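Local coordinates for protein Alpha/beta hydrolase (Enterobacter asburiae, PDB 6KMO) that probably hydrolyses carboxylic ester bonds, acting as an esterase or lipase of the alpha/beta-hydrolase fold, at residues M47-A55 with S230-W238; S141-I150 with N240-N250. The protein carries 2 engineered substitutions. All blocks are in the same frame, centred on the assembly; numbering follows the deposited sequence.

Contact 1. Residues M47-A55 with S230-W238; sequences MEQMTPQEA and SKNMMKWFW
Apolar packing at the partly buried edge of the fold, with two water bridges at its rim, joins M47-A55 to the first turns of helix 231-241. W236 is the centrepiece. Its CG is turned anti to the backbone N (chi1 -174°), which sends the indole out under the short 3-10 turn 47-49. E48 then lies over one face: its CA stands 3.9 Å from the centroid of the W236 five-membered ring, a CH-pi contact. The carbonyl oxygens of M47 and E48 overlie the same ring system. At the far end of the indole, A55 CB reaches W236 CH2 at 3.8 Å, while M47 CG touches W236 CZ3, the two side chains crossing at about a right angle.

M47 runs extended and bends only at its last torsion, putting SD 3.9 Å from CZ of F237 in an oblique Met-aromatic contact and 4.0 Å from CE of M233. These side chains belong to the N-terminal region and to one of the helices between strands 203-207 and 269-274 of the alpha/beta-hydrolase sheet. Both helices that meet here begin with a capping box, T51 with E54 and S230 with M233; in the second, S230 OG accepts firmly from M233 N, while the return bond from S230 N to the M233 sulfur is weak.

The E48 side chain bends at chi2 (-85°), bringing OE2 3.5 Å from N232 CB. Each carboxylate oxygen accepts a hydrogen bond from a different water: the one on OE1 lies 2.7 Å from it and also bonds S230 OG, and the one on OE2 accepts from N232 ND2. Behind the contact, M47 and A55 both rest on L112.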
# COMPACT_ATOMS: atom_id res chain seq x y z
N MET A 47 -12.09 3.32 -28.30
CA MET A 47 -11.49 2.02 -28.54
C MET A 47 -12.54 0.97 -28.92
O MET A 47 -12.29 0.11 -29.76
CB MET A 47 -10.70 1.55 -27.32
CG MET A 47 -10.08 0.14 -27.52
SD MET A 47 -8.97 -0.44 -26.16
CE MET A 47 -7.52 0.55 -26.56
N GLU A 48 -13.72 1.03 -28.29
CA GLU A 48 -14.74 0.02 -28.55
C GLU A 48 -15.28 0.08 -29.98
O GLU A 48 -16.01 -0.84 -30.37
CB GLU A 48 -15.87 0.09 -27.52
CG GLU A 48 -16.78 1.32 -27.60
CD GLU A 48 -16.28 2.55 -26.86
OE1 GLU A 48 -15.14 2.54 -26.34
OE2 GLU A 48 -17.03 3.55 -26.80
N GLN A 49 -14.93 1.10 -30.75
CA GLN A 49 -15.29 1.18 -32.16
C GLN A 49 -14.17 0.70 -33.07
O GLN A 49 -14.33 0.73 -34.30
CB GLN A 49 -15.67 2.62 -32.52
CG GLN A 49 -16.94 3.10 -31.83
CD GLN A 49 -17.26 4.54 -32.12
OE1 GLN A 49 -16.78 5.12 -33.11
NE2 GLN A 49 -18.04 5.15 -31.25
N MET A 50 -13.05 0.25 -32.51
CA MET A 50 -11.92 -0.21 -33.29
C MET A 50 -12.01 -1.71 -33.54
O MET A 50 -12.71 -2.45 -32.84
CB MET A 50 -10.61 0.07 -32.54
CG MET A 50 -10.27 1.53 -32.36
SD MET A 50 -8.71 1.80 -31.41
CE MET A 50 -8.75 3.58 -31.29
N THR A 51 -11.26 -2.18 -34.54
CA THR A 51 -11.06 -3.61 -34.66
C THR A 51 -10.14 -4.07 -33.54
O THR A 51 -9.40 -3.27 -32.96
CB THR A 51 -10.41 -3.96 -35.99
OG1 THR A 51 -9.10 -3.42 -36.03
CG2 THR A 51 -11.23 -3.39 -37.16
N PRO A 52 -10.15 -5.36 -33.21
CA PRO A 52 -9.16 -5.85 -32.23
C PRO A 52 -7.74 -5.48 -32.60
O PRO A 52 -6.97 -5.08 -31.73
CB PRO A 52 -9.39 -7.37 -32.24
CG PRO A 52 -10.85 -7.48 -32.51
CD PRO A 52 -11.18 -6.37 -33.50
N GLN A 53 -7.39 -5.56 -33.89
CA GLN A 53 -6.04 -5.24 -34.31
C GLN A 53 -5.71 -3.77 -34.05
O GLN A 53 -4.65 -3.44 -33.50
CB GLN A 53 -5.88 -5.60 -35.79
CG GLN A 53 -6.02 -7.10 -36.10
CD GLN A 53 -7.46 -7.65 -36.10
OE1 GLN A 53 -8.45 -6.91 -36.15
NE2 GLN A 53 -7.57 -8.97 -36.05
N GLU A 54 -6.62 -2.86 -34.42
CA GLU A 54 -6.41 -1.44 -34.17
C GLU A 54 -6.25 -1.17 -32.68
O GLU A 54 -5.36 -0.41 -32.27
CB GLU A 54 -7.58 -0.63 -34.73
CG GLU A 54 -7.63 -0.56 -36.24
CD GLU A 54 -8.94 0.00 -36.76
OE1 GLU A 54 -9.95 -0.03 -36.04
OE2 GLU A 54 -8.95 0.48 -37.92
N ALA A 55 -7.12 -1.77 -31.86
CA ALA A 55 -7.06 -1.54 -30.42
C ALA A 55 -5.75 -2.07 -29.84
O ALA A 55 -5.15 -1.43 -28.98
CB ALA A 55 -8.25 -2.22 -29.75
N SER A 230 -12.54 3.11 -19.76
CA SER A 230 -13.91 3.57 -19.69
C SER A 230 -14.89 2.43 -19.44
O SER A 230 -14.57 1.25 -19.63
CB SER A 230 -14.31 4.26 -20.99
OG SER A 230 -14.40 3.28 -22.00
N LYS A 231 -16.10 2.78 -19.02
CA LYS A 231 -17.17 1.79 -18.90
C LYS A 231 -17.43 1.10 -20.23
O LYS A 231 -17.57 -0.13 -20.28
CB LYS A 231 -18.44 2.45 -18.37
CG LYS A 231 -19.61 1.48 -18.20
CD LYS A 231 -20.86 2.19 -17.69
CE LYS A 231 -20.73 2.58 -16.24
NZ LYS A 231 -22.03 3.13 -15.72
N ASN A 232 -17.48 1.86 -21.33
CA ASN A 232 -17.74 1.23 -22.62
C ASN A 232 -16.61 0.30 -23.04
O ASN A 232 -16.87 -0.73 -23.68
CB ASN A 232 -17.99 2.29 -23.69
CG ASN A 232 -19.37 2.87 -23.61
OD1 ASN A 232 -20.25 2.33 -22.97
ND2 ASN A 232 -19.57 3.99 -24.28
N MET A 233 -15.37 0.63 -22.70
CA MET A 233 -14.27 -0.30 -22.96
C MET A 233 -14.48 -1.60 -22.20
O MET A 233 -14.31 -2.70 -22.74
CB MET A 233 -12.93 0.33 -22.58
CG MET A 233 -12.40 1.35 -23.61
SD MET A 233 -11.09 2.52 -22.97
CE MET A 233 -9.74 1.38 -22.71
N MET A 234 -14.84 -1.51 -20.92
CA MET A 234 -15.04 -2.71 -20.12
C MET A 234 -16.16 -3.58 -20.69
O MET A 234 -16.05 -4.81 -20.72
CB MET A 234 -15.33 -2.36 -18.66
CG MET A 234 -14.07 -2.05 -17.83
SD MET A 234 -12.71 -3.34 -17.84
CE MET A 234 -13.73 -4.87 -17.58
N LYS A 235 -17.25 -2.95 -21.15
CA LYS A 235 -18.34 -3.72 -21.74
C LYS A 235 -17.88 -4.42 -23.01
O LYS A 235 -18.23 -5.59 -23.26
CB LYS A 235 -19.53 -2.82 -22.03
CG LYS A 235 -20.27 -2.36 -20.79
CD LYS A 235 -21.42 -1.41 -21.14
CE LYS A 235 -22.19 -1.03 -19.91
NZ LYS A 235 -23.32 -0.09 -20.23
N TRP A 236 -17.06 -3.73 -23.82
CA TRP A 236 -16.52 -4.31 -25.05
C TRP A 236 -15.58 -5.47 -24.75
O TRP A 236 -15.61 -6.51 -25.42
CB TRP A 236 -15.80 -3.21 -25.84
CG TRP A 236 -15.32 -3.58 -27.19
CD1 TRP A 236 -16.08 -3.94 -28.27
CD2 TRP A 236 -13.96 -3.60 -27.64
NE1 TRP A 236 -15.28 -4.19 -29.35
CE2 TRP A 236 -13.97 -3.99 -28.99
CE3 TRP A 236 -12.73 -3.33 -27.02
CZ2 TRP A 236 -12.81 -4.10 -29.74
CZ3 TRP A 236 -11.59 -3.46 -27.78
CH2 TRP A 236 -11.63 -3.84 -29.11
N PHE A 237 -14.71 -5.30 -23.77
CA PHE A 237 -13.80 -6.38 -23.39
C PHE A 237 -14.59 -7.61 -22.96
O PHE A 237 -14.34 -8.72 -23.46
CB PHE A 237 -12.89 -5.91 -22.26
CG PHE A 237 -11.88 -4.83 -22.63
CD1 PHE A 237 -11.27 -4.78 -23.88
CD2 PHE A 237 -11.50 -3.90 -21.68
CE1 PHE A 237 -10.34 -3.81 -24.18
CE2 PHE A 237 -10.55 -2.93 -21.97
CZ PHE A 237 -9.97 -2.88 -23.22
N TRP A 238 -15.55 -7.43 -22.06
CA TRP A 238 -16.38 -8.55 -21.63
C TRP A 238 -17.12 -9.18 -22.81
O TRP A 238 -17.24 -10.41 -22.89
CB TRP A 238 -17.35 -8.09 -20.55
CG TRP A 238 -16.83 -8.19 -19.16
CD1 TRP A 238 -16.44 -7.17 -18.35
CD2 TRP A 238 -16.64 -9.40 -18.42
NE1 TRP A 238 -16.01 -7.68 -17.13
CE2 TRP A 238 -16.14 -9.04 -17.15
CE3 TRP A 238 -16.85 -10.76 -18.70
CZ2 TRP A 238 -15.84 -9.98 -16.17
CZ3 TRP A 238 -16.55 -11.69 -17.72
CH2 TRP A 238 -16.05 -11.30 -16.47
O HOH W 1 -14.34 4.33 -24.54
O HOH W 2 -17.47 5.86 -25.62

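Contact 2. Residues S141-I150 with N240-N250; sequences SPEAHFPVAI and NYTTSAADRNN
Y241 O accepts a bond from F146 N (3.1 Å, 158°) and a weak one from H145 ND1, which also donates weakly to N240 O; both oxygens meet the imidazole at its edge.

F146 points its CG anti to the backbone N (chi1 175°). That lays CB over one face of Y241 and turns the ring edge toward the same face, an offset edge-to-face pair with planes at 74°. F146 CD1 lies 3.4 Å from D247 CG, and F146 CZ approaches N250. In the alpha/beta-hydrolase fold this ties the loop leading into helix 148-163 to the end of helix 231-241.

T242 O is gripped side-on by R248, whose NE and NH2 both donate to this one oxygen, at 2.9 Å from NE and 3.0 Å from NH2. The oxygen lies in the guanidinium plane, and NH2 also forms a salt bridge with D239. T242 OG1 donates to the anti lone pair of D247 OD2 (2.7 Å) and accepts from S244 N in an ST turn. Water bridges D247 OD2 to F146 O, and another joins Y241 OH to I150 N. I9 of the second subunit packs on F146.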
# COMPACT_ATOMS: atom_id res chain seq x y z
N SER A 141 -8.81 -12.83 -26.89
CA SER A 141 -10.16 -12.72 -27.40
C SER A 141 -10.22 -11.65 -28.48
O SER A 141 -9.48 -10.67 -28.44
CB SER A 141 -11.14 -12.37 -26.28
OG SER A 141 -11.19 -13.40 -25.30
N PRO A 142 -11.12 -11.79 -29.48
CA PRO A 142 -12.15 -12.82 -29.61
C PRO A 142 -11.70 -14.09 -30.31
O PRO A 142 -12.54 -14.96 -30.56
CB PRO A 142 -13.22 -12.10 -30.43
CG PRO A 142 -12.45 -11.20 -31.32
CD PRO A 142 -11.29 -10.72 -30.47
N GLU A 143 -10.42 -14.22 -30.63
CA GLU A 143 -9.94 -15.46 -31.25
C GLU A 143 -10.33 -16.65 -30.40
O GLU A 143 -10.76 -17.70 -30.92
CB GLU A 143 -8.42 -15.40 -31.43
CG GLU A 143 -7.93 -14.46 -32.56
CD GLU A 143 -7.83 -12.95 -32.21
OE1 GLU A 143 -8.31 -12.48 -31.15
OE2 GLU A 143 -7.26 -12.22 -33.05
N ALA A 144 -10.21 -16.52 -29.09
CA ALA A 144 -10.72 -17.47 -28.13
C ALA A 144 -11.68 -16.74 -27.20
O ALA A 144 -11.58 -15.52 -26.99
CB ALA A 144 -9.61 -18.10 -27.29
N HIS A 145 -12.61 -17.49 -26.64
CA HIS A 145 -13.54 -17.03 -25.63
C HIS A 145 -13.28 -17.77 -24.33
O HIS A 145 -12.52 -18.73 -24.28
CB HIS A 145 -14.98 -17.25 -26.11
CG HIS A 145 -15.31 -16.49 -27.35
ND1 HIS A 145 -15.36 -15.11 -27.39
CD2 HIS A 145 -15.56 -16.91 -28.61
CE1 HIS A 145 -15.66 -14.72 -28.62
NE2 HIS A 145 -15.78 -15.79 -29.38
N PHE A 146 -13.91 -17.31 -23.25
CA PHE A 146 -13.92 -18.07 -22.01
C PHE A 146 -14.29 -19.51 -22.32
O PHE A 146 -15.20 -19.74 -23.12
CB PHE A 146 -14.94 -17.42 -21.07
CG PHE A 146 -15.16 -18.16 -19.76
CD1 PHE A 146 -16.20 -19.07 -19.62
CD2 PHE A 146 -14.37 -17.91 -18.66
CE1 PHE A 146 -16.41 -19.71 -18.43
CE2 PHE A 146 -14.58 -18.55 -17.47
CZ PHE A 146 -15.59 -19.47 -17.36
N PRO A 147 -13.63 -20.50 -21.71
CA PRO A 147 -12.59 -20.44 -20.68
C PRO A 147 -11.21 -20.82 -21.20
O PRO A 147 -10.40 -21.33 -20.42
CB PRO A 147 -13.07 -21.51 -19.71
CG PRO A 147 -13.51 -22.61 -20.65
CD PRO A 147 -14.15 -21.88 -21.83
N VAL A 148 -10.93 -20.59 -22.48
CA VAL A 148 -9.69 -21.06 -23.08
C VAL A 148 -8.47 -20.52 -22.33
O VAL A 148 -7.56 -21.27 -21.95
CB VAL A 148 -9.65 -20.70 -24.57
CG1 VAL A 148 -8.25 -20.96 -25.15
CG2 VAL A 148 -10.70 -21.47 -25.34
N ALA A 149 -8.41 -19.20 -22.17
CA ALA A 149 -7.22 -18.58 -21.59
C ALA A 149 -7.04 -19.00 -20.14
O ALA A 149 -5.92 -19.25 -19.71
CB ALA A 149 -7.30 -17.06 -21.70
N ILE A 150 -8.13 -19.05 -19.35
CA ILE A 150 -7.94 -19.44 -17.95
C ILE A 150 -7.54 -20.90 -17.82
O ILE A 150 -6.88 -21.29 -16.85
CB ILE A 150 -9.14 -19.08 -17.04
CG1 ILE A 150 -10.41 -19.80 -17.49
CG2 ILE A 150 -9.31 -17.56 -16.97
CD1 ILE A 150 -11.38 -20.03 -16.37
N ASN A 240 -16.25 -9.33 -25.97
CA ASN A 240 -15.33 -10.13 -26.77
C ASN A 240 -14.93 -11.41 -26.06
O ASN A 240 -14.64 -12.42 -26.72
CB ASN A 240 -14.10 -9.30 -27.12
CG ASN A 240 -14.31 -8.39 -28.31
OD1 ASN A 240 -14.24 -8.83 -29.46
ND2 ASN A 240 -14.60 -7.12 -28.05
N TYR A 241 -14.91 -11.40 -24.73
CA TYR A 241 -14.51 -12.56 -23.94
C TYR A 241 -15.62 -13.61 -23.89
O TYR A 241 -15.38 -14.79 -24.19
CB TYR A 241 -14.20 -12.09 -22.53
CG TYR A 241 -13.56 -13.08 -21.61
CD1 TYR A 241 -12.44 -13.82 -21.99
CD2 TYR A 241 -14.05 -13.26 -20.31
CE1 TYR A 241 -11.83 -14.68 -21.11
CE2 TYR A 241 -13.42 -14.12 -19.41
CZ TYR A 241 -12.31 -14.83 -19.82
OH TYR A 241 -11.66 -15.67 -18.96
N THR A 242 -16.82 -13.22 -23.49
CA THR A 242 -17.98 -14.10 -23.54
C THR A 242 -19.24 -13.29 -23.31
O THR A 242 -19.33 -12.53 -22.35
CB THR A 242 -17.92 -15.22 -22.50
OG1 THR A 242 -19.19 -15.90 -22.55
CG2 THR A 242 -17.68 -14.73 -21.09
N THR A 243 -20.23 -13.47 -24.18
CA THR A 243 -21.53 -12.84 -24.00
C THR A 243 -22.52 -13.75 -23.30
O THR A 243 -23.70 -13.39 -23.17
CB THR A 243 -22.12 -12.44 -25.35
OG1 THR A 243 -22.14 -13.58 -26.21
CG2 THR A 243 -21.30 -11.32 -26.00
N SER A 244 -22.09 -14.91 -22.83
CA SER A 244 -22.98 -15.84 -22.16
C SER A 244 -23.29 -15.38 -20.74
O SER A 244 -22.37 -15.17 -19.93
CB SER A 244 -22.33 -17.22 -22.12
OG SER A 244 -22.99 -18.07 -21.20
N ALA A 245 -24.57 -15.27 -20.41
CA ALA A 245 -24.95 -14.96 -19.03
C ALA A 245 -24.46 -16.04 -18.07
O ALA A 245 -24.03 -15.74 -16.95
CB ALA A 245 -26.47 -14.83 -18.94
N ALA A 246 -24.55 -17.31 -18.47
CA ALA A 246 -24.09 -18.37 -17.60
C ALA A 246 -22.59 -18.23 -17.33
O ALA A 246 -22.16 -18.36 -16.18
CB ALA A 246 -24.39 -19.73 -18.23
N ASP A 247 -21.80 -17.95 -18.36
CA ASP A 247 -20.37 -17.76 -18.15
C ASP A 247 -20.12 -16.59 -17.20
O ASP A 247 -19.23 -16.64 -16.34
CB ASP A 247 -19.65 -17.48 -19.46
CG ASP A 247 -19.53 -18.68 -20.39
OD1 ASP A 247 -19.77 -19.83 -19.95
OD2 ASP A 247 -19.17 -18.44 -21.56
N ARG A 248 -20.87 -15.50 -17.37
CA ARG A 248 -20.68 -14.34 -16.52
C ARG A 248 -21.09 -14.61 -15.08
O ARG A 248 -20.62 -13.91 -14.18
CB ARG A 248 -21.40 -13.14 -17.11
CG ARG A 248 -20.74 -12.66 -18.38
CD ARG A 248 -21.49 -11.52 -19.05
NE ARG A 248 -20.86 -11.14 -20.31
CZ ARG A 248 -20.85 -9.92 -20.84
NH1 ARG A 248 -21.46 -8.91 -20.24
NH2 ARG A 248 -20.23 -9.73 -21.99
N ASN A 249 -21.93 -15.61 -14.83
CA ASN A 249 -22.31 -16.02 -13.49
C ASN A 249 -21.41 -17.12 -12.94
O ASN A 249 -21.66 -17.61 -11.84
CB ASN A 249 -23.77 -16.47 -13.48
CG ASN A 249 -24.42 -16.29 -12.15
OD1 ASN A 249 -24.30 -15.23 -11.51
ND2 ASN A 249 -25.10 -17.34 -11.68
N ASN A 250 -20.39 -17.52 -13.69
CA ASN A 250 -19.43 -18.55 -13.31
C ASN A 250 -18.33 -17.88 -12.50
O ASN A 250 -17.82 -16.83 -12.90
CB ASN A 250 -18.90 -19.14 -14.62
CG ASN A 250 -17.93 -20.29 -14.45
OD1 ASN A 250 -17.00 -20.25 -13.65
ND2 ASN A 250 -18.13 -21.32 -15.26
O HOH W 3 -17.81 -19.37 -23.60
O HOH W 4 -10.64 -17.83 -20.40

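Overall arrangement
Helix 231-241 serves both contacts, its first turns in contact 1 and its last in contact 2, and their centres are 15 Å apart on the same side of the chain's centre. They touch through P52 with P142 and through W238 O with R248. Each is partly buried, but contact 2 has the larger share of buried residues. Contact 1 is apolar packing of sulfur and indole whose polar links run through water; contact 2 adds to its aromatic packing direct bonds to backbone carbonyls at a helix end. Contact 2 also reaches the second subunit, whereas contact 1 is touched by no other chain of the assembly.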